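Local coordinates for uncharacterized protein (Sus scrofa, PDB 5BNF) that is porcine CD38, a disulfide-rich member of the ADP-ribosyl cyclase family with a helical part and a parallel-sheet part, at residues A53-Y58 / F135-F139; R202-S206 / T225-N229. All coordinates share one frame; numbering follows the deposited sequence.

Interaction 1. Residues A53-Y58 / F135-F139; sequences AREEDY and FVSVF
Tyr58 reaches across to the first turn of helix 135-149 and gives its phenol proton to a main-chain oxygen: OH lies 2.6 Å from Phe135 O, short for a hydrogen bond. The carbonyl oxygen sits at the edge of the tyrosine ring, near its plane, with a C=O...OH angle of 128°. The same hydroxyl also bonds the indole NE1 of Trp111, which leaves the phenol held by two partners. Setting CG of Tyr58 anti to its carbonyl carbon (chi1 -73°) points the ring at the first turn of the helix, hydroxyl foremost, and the edge of the Phe139 ring then meets one tyrosine face in a T-shaped pair, centroids 5.5 Å apart and planes at 67°. Packing is closest at Ala53, whose CB stands over the middle of the Phe135 ring as a CH-pi contact, 3.3 Å from the ring centroid. Val138 packs with one methyl on each neighbour: its CG2 lies 4.0 Å from Ala53 CB, and its CG1 4.0 Å from Tyr58 CE2 at the edge of the tyrosine ring. Toward solvent the contact becomes loose and charged. Asp57 only brushes Phe135, OD2 to CE1 at 3.7 Å, and the same OD2 accepts from Arg54 N at 2.9 Å, bracing the turn into the 3-10 segment 55-58. Exposed Arg54 and Glu56 pair by charge alone, without an N-H aimed at the carboxylate, while Glu55 bridges to Lys145 further along the helix. The loop ahead of helix 59-64 is thus seated on the start of helix 135-149 mainly by aromatic and methyl surfaces, and the buried phenol is satisfied through one carbonyl and one indole; its position probably depends on both.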
loop_
_atom_site.group_PDB
_atom_site.type_symbol
_atom_site.label_atom_id
_atom_site.label_comp_id
_atom_site.label_asym_id
_atom_site.label_seq_id
_atom_site.Cartn_x
_atom_site.Cartn_y
_atom_site.Cartn_z
ATOM N N ALA A 53 17.745 -4.079 -1.609
ATOM C CA ALA A 53 16.572 -3.865 -2.449
ATOM C C ALA A 53 16.436 -2.440 -2.974
ATOM O O ALA A 53 16.628 -1.474 -2.243
ATOM C CB ALA A 53 15.300 -4.262 -1.695
ATOM N N ARG A 54 16.096 -2.336 -4.254
ATOM C CA ARG A 54 15.894 -1.056 -4.929
ATOM C C ARG A 54 14.547 -1.115 -5.641
ATOM O O ARG A 54 14.082 -2.194 -6.013
ATOM C CB ARG A 54 17.001 -0.813 -5.961
ATOM C CG ARG A 54 18.170 0.013 -5.451
ATOM C CD ARG A 54 19.447 -0.306 -6.222
ATOM N NE ARG A 54 19.250 -0.356 -7.669
ATOM C CZ ARG A 54 18.919 0.688 -8.420
ATOM N NH1 ARG A 54 18.763 0.530 -9.722
ATOM N NH2 ARG A 54 18.749 1.887 -7.877
ATOM N N GLU A 55 13.929 0.045 -5.834
ATOM C CA GLU A 55 12.639 0.125 -6.515
ATOM C C GLU A 55 12.725 -0.583 -7.863
ATOM O O GLU A 55 11.862 -1.386 -8.225
ATOM C CB GLU A 55 12.263 1.591 -6.721
ATOM C CG GLU A 55 10.882 1.946 -6.214
ATOM C CD GLU A 55 10.641 3.443 -6.189
ATOM O OE1 GLU A 55 10.849 4.101 -7.232
ATOM O OE2 GLU A 55 10.240 3.961 -5.122
ATOM N N GLU A 56 13.803 -0.292 -8.582
ATOM C CA GLU A 56 14.066 -0.865 -9.898
ATOM C C GLU A 56 13.947 -2.386 -9.972
ATOM O O GLU A 56 13.498 -2.921 -10.986
ATOM C CB GLU A 56 15.464 -0.458 -10.370
ATOM C CG GLU A 56 15.648 1.028 -10.682
ATOM C CD GLU A 56 15.377 1.937 -9.497
ATOM O OE1 GLU A 56 15.614 1.519 -8.345
ATOM O OE2 GLU A 56 14.940 3.082 -9.722
ATOM N N ASP A 57 14.357 -3.084 -8.916
ATOM C CA ASP A 57 14.286 -4.541 -8.918
ATOM C C ASP A 57 12.868 -5.033 -9.158
ATOM O O ASP A 57 12.662 -6.203 -9.470
ATOM C CB ASP A 57 14.795 -5.125 -7.594
ATOM C CG ASP A 57 16.246 -4.770 -7.314
ATOM O OD1 ASP A 57 17.055 -4.758 -8.260
ATOM O OD2 ASP A 57 16.584 -4.513 -6.140
ATOM N N TYR A 58 11.891 -4.143 -9.015
ATOM C CA TYR A 58 10.499 -4.526 -9.217
ATOM C C TYR A 58 9.880 -4.006 -10.515
ATOM O O TYR A 58 8.675 -4.158 -10.728
ATOM C CB TYR A 58 9.645 -4.056 -8.039
ATOM C CG TYR A 58 9.829 -4.835 -6.755
ATOM C CD1 TYR A 58 9.527 -6.190 -6.685
ATOM C CD2 TYR A 58 10.245 -4.195 -5.590
ATOM C CE1 TYR A 58 9.627 -6.890 -5.479
ATOM C CE2 TYR A 58 10.349 -4.884 -4.385
ATOM C CZ TYR A 58 10.042 -6.225 -4.332
ATOM O OH TYR A 58 10.170 -6.897 -3.134
ATOM N N PHE A 135 13.488 -5.996 0.903
ATOM C CA PHE A 135 12.493 -6.260 -0.128
ATOM C C PHE A 135 10.993 -6.120 0.169
ATOM O O PHE A 135 10.216 -5.867 -0.751
ATOM C CB PHE A 135 12.799 -7.612 -0.773
ATOM C CG PHE A 135 13.975 -7.559 -1.704
ATOM C CD1 PHE A 135 13.845 -6.995 -2.968
ATOM C CD2 PHE A 135 15.230 -8.007 -1.296
ATOM C CE1 PHE A 135 14.952 -6.876 -3.815
ATOM C CE2 PHE A 135 16.340 -7.891 -2.135
ATOM C CZ PHE A 135 16.202 -7.325 -3.393
ATOM N N VAL A 136 10.580 -6.254 1.425
ATOM C CA VAL A 136 9.169 -6.096 1.751
ATOM C C VAL A 136 8.771 -4.614 1.783
ATOM O O VAL A 136 7.746 -4.208 1.218
ATOM C CB VAL A 136 8.834 -6.754 3.110
ATOM C CG1 VAL A 136 7.442 -6.346 3.571
ATOM C CG2 VAL A 136 8.891 -8.258 2.966
ATOM N N SER A 137 9.592 -3.804 2.435
ATOM C CA SER A 137 9.312 -2.388 2.541
ATOM C C SER A 137 9.399 -1.681 1.196
ATOM O O SER A 137 8.547 -0.860 0.862
ATOM C CB SER A 137 10.269 -1.746 3.536
ATOM O OG SER A 137 10.089 -2.325 4.813
ATOM N N VAL A 138 10.425 -1.991 0.415
ATOM C CA VAL A 138 10.562 -1.340 -0.872
ATOM C C VAL A 138 9.363 -1.656 -1.738
ATOM O O VAL A 138 8.832 -0.790 -2.426
ATOM C CB VAL A 138 11.839 -1.767 -1.577
ATOM C CG1 VAL A 138 11.788 -1.373 -3.040
ATOM C CG2 VAL A 138 13.030 -1.091 -0.888
ATOM N N PHE A 139 8.935 -2.905 -1.690
ATOM C CA PHE A 139 7.782 -3.323 -2.447
ATOM C C PHE A 139 6.587 -2.447 -2.069
ATOM O O PHE A 139 6.084 -1.668 -2.878
ATOM C CB PHE A 139 7.452 -4.773 -2.135
ATOM C CG PHE A 139 6.160 -5.219 -2.729
ATOM C CD1 PHE A 139 6.060 -5.463 -4.085
ATOM C CD2 PHE A 139 5.025 -5.349 -1.940
ATOM C CE1 PHE A 139 4.837 -5.829 -4.652
ATOM C CE2 PHE A 139 3.804 -5.714 -2.500
ATOM C CZ PHE A 139 3.710 -5.955 -3.855
#

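Interaction 2. Residues R202-S206 / T225-N229; sequences RDTCS and TCQEN
Glu228 OE2 accepts the backbone N-H of Cys205 at 3.2 Å, a fairly straight bond with an N-H...O angle of 159°. The donor comes from well above the carboxylate plane, and the other oxygen, OE1, is bonded to His195 NE2, so the group is gripped at both oxygens. With its chain extended beyond CG, Glu228 lies across Thr204, whose CB is 3.4 Å from OE2. Right beside this polar contact runs the covalent link, the Cys205-Cys226 disulfide, SG to SG 2.0 Å with chi3 -86°, close to the unstrained right angle. Its halves differ: Cys226 places SG anti to the backbone N (chi1 -177°), whereas Cys205 holds SG beside its own. Glu228 CG touches Cys205 SG at 3.5 Å, so the aliphatic part of the side chain lies against the disulfide while the carboxylate takes the N-H of the same residue. On the loop side Thr204 OG1 accepts from Ser206 N at 3.1 Å, an ST turn that shapes the chain just before helix 208-219. The disulfide therefore ties the loop leading into that helix to strand 223-229, one of the two outermost strands of the parallel sheet in this chain. Val193 of the adjacent strand 186-194 touches both cysteines, and Ile210 of helix 208-219 packs on Cys226.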
loop_
_atom_site.group_PDB
_atom_site.type_symbol
_atom_site.label_atom_id
_atom_site.label_comp_id
_atom_site.label_asym_id
_atom_site.label_seq_id
_atom_site.Cartn_x
_atom_site.Cartn_y
_atom_site.Cartn_z
ATOM N N ARG A 202 -10.069 11.842 20.482
ATOM C CA ARG A 202 -8.701 12.191 20.848
ATOM C C ARG A 202 -8.217 13.187 19.795
ATOM O O ARG A 202 -7.369 14.037 20.063
ATOM C CB ARG A 202 -7.812 10.946 20.826
ATOM C CG ARG A 202 -8.102 9.943 21.927
ATOM C CD ARG A 202 -7.471 10.377 23.236
ATOM N NE ARG A 202 -6.020 10.522 23.114
ATOM C CZ ARG A 202 -5.213 10.846 24.121
ATOM N NH1 ARG A 202 -5.712 11.061 25.331
ATOM N NH2 ARG A 202 -3.906 10.960 23.919
ATOM N N ASP A 203 -8.773 13.069 18.596
ATOM C CA ASP A 203 -8.423 13.947 17.491
ATOM C C ASP A 203 -9.666 14.130 16.632
ATOM O O ASP A 203 -10.454 13.204 16.462
ATOM C CB ASP A 203 -7.285 13.327 16.679
ATOM C CG ASP A 203 -6.551 14.347 15.836
ATOM O OD1 ASP A 203 -6.532 15.532 16.222
ATOM O OD2 ASP A 203 -5.977 13.963 14.799
ATOM N N THR A 204 -9.856 15.329 16.101
ATOM C CA THR A 204 -11.033 15.604 15.288
ATOM C C THR A 204 -10.618 16.338 14.030
ATOM O O THR A 204 -9.441 16.630 13.838
ATOM C CB THR A 204 -12.033 16.496 16.052
ATOM O OG1 THR A 204 -11.527 17.835 16.104
ATOM C CG2 THR A 204 -12.216 15.993 17.475
ATOM N N CYS A 205 -11.597 16.624 13.176
ATOM C CA CYS A 205 -11.358 17.355 11.936
ATOM C C CYS A 205 -10.829 18.762 12.210
ATOM O O CYS A 205 -10.262 19.410 11.322
ATOM C CB CYS A 205 -12.649 17.475 11.116
ATOM S SG CYS A 205 -13.134 16.036 10.104
ATOM N N SER A 206 -11.030 19.235 13.436
ATOM C CA SER A 206 -10.588 20.565 13.825
ATOM C C SER A 206 -9.203 20.557 14.464
ATOM O O SER A 206 -8.741 21.582 14.966
ATOM C CB SER A 206 -11.593 21.169 14.802
ATOM O OG SER A 206 -11.135 22.414 15.297
ATOM N N THR A 225 -11.711 18.103 2.198
ATOM C CA THR A 225 -12.863 18.134 3.087
ATOM C C THR A 225 -12.628 17.068 4.141
ATOM O O THR A 225 -11.979 16.063 3.876
ATOM C CB THR A 225 -14.188 17.828 2.348
ATOM O OG1 THR A 225 -14.133 16.516 1.778
ATOM C CG2 THR A 225 -14.436 18.856 1.248
ATOM N N CYS A 226 -13.145 17.299 5.341
ATOM C CA CYS A 226 -13.004 16.357 6.439
ATOM C C CYS A 226 -14.355 16.220 7.146
ATOM O O CYS A 226 -15.034 17.210 7.415
ATOM C CB CYS A 226 -11.959 16.865 7.416
ATOM S SG CYS A 226 -11.592 15.752 8.805
ATOM N N GLN A 227 -14.730 14.989 7.452
ATOM C CA GLN A 227 -15.991 14.709 8.107
ATOM C C GLN A 227 -15.745 13.678 9.179
ATOM O O GLN A 227 -14.814 12.880 9.078
ATOM C CB GLN A 227 -16.996 14.164 7.097
ATOM C CG GLN A 227 -18.118 15.120 6.747
ATOM C CD GLN A 227 -19.072 14.532 5.722
ATOM O OE1 GLN A 227 -18.690 14.281 4.578
ATOM N NE2 GLN A 227 -20.317 14.303 6.129
ATOM N N GLU A 228 -16.588 13.698 10.202
ATOM C CA GLU A 228 -16.457 12.775 11.317
ATOM C C GLU A 228 -17.616 11.784 11.341
ATOM O O GLU A 228 -18.766 12.164 11.148
ATOM C CB GLU A 228 -16.373 13.582 12.610
ATOM C CG GLU A 228 -15.285 14.653 12.524
ATOM C CD GLU A 228 -14.870 15.232 13.863
ATOM O OE1 GLU A 228 -14.736 14.461 14.829
ATOM O OE2 GLU A 228 -14.652 16.460 13.947
ATOM N N ASN A 229 -17.295 10.511 11.565
ATOM C CA ASN A 229 -18.292 9.442 11.589
ATOM C C ASN A 229 -18.057 8.398 12.679
ATOM O O ASN A 229 -16.917 8.055 12.984
ATOM C CB ASN A 229 -18.314 8.723 10.238
ATOM C CG ASN A 229 -19.641 8.857 9.535
ATOM O OD1 ASN A 229 -19.979 9.923 9.022
ATOM N ND2 ASN A 229 -20.414 7.777 9.518
#

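In the fold
The two contacts lie on opposite sides of the chain's centre, about 35 Å between their centres, and share no helix or strand. Interaction 1 is partly buried in the helical part, where a loop meets the start of a helix; interaction 2 is a surface contact at the edge of the parallel sheet. Their chemistry follows their place: rings, methyl groups and a tyrosine-to-carbonyl bond in the former, a covalent cross-link and a carboxylate-to-amide bond in the latter. Sequence separation differs too, since 76 residues lie between the segments of interaction 1 but only 18 between those of interaction 2, most of them in helix 208-219.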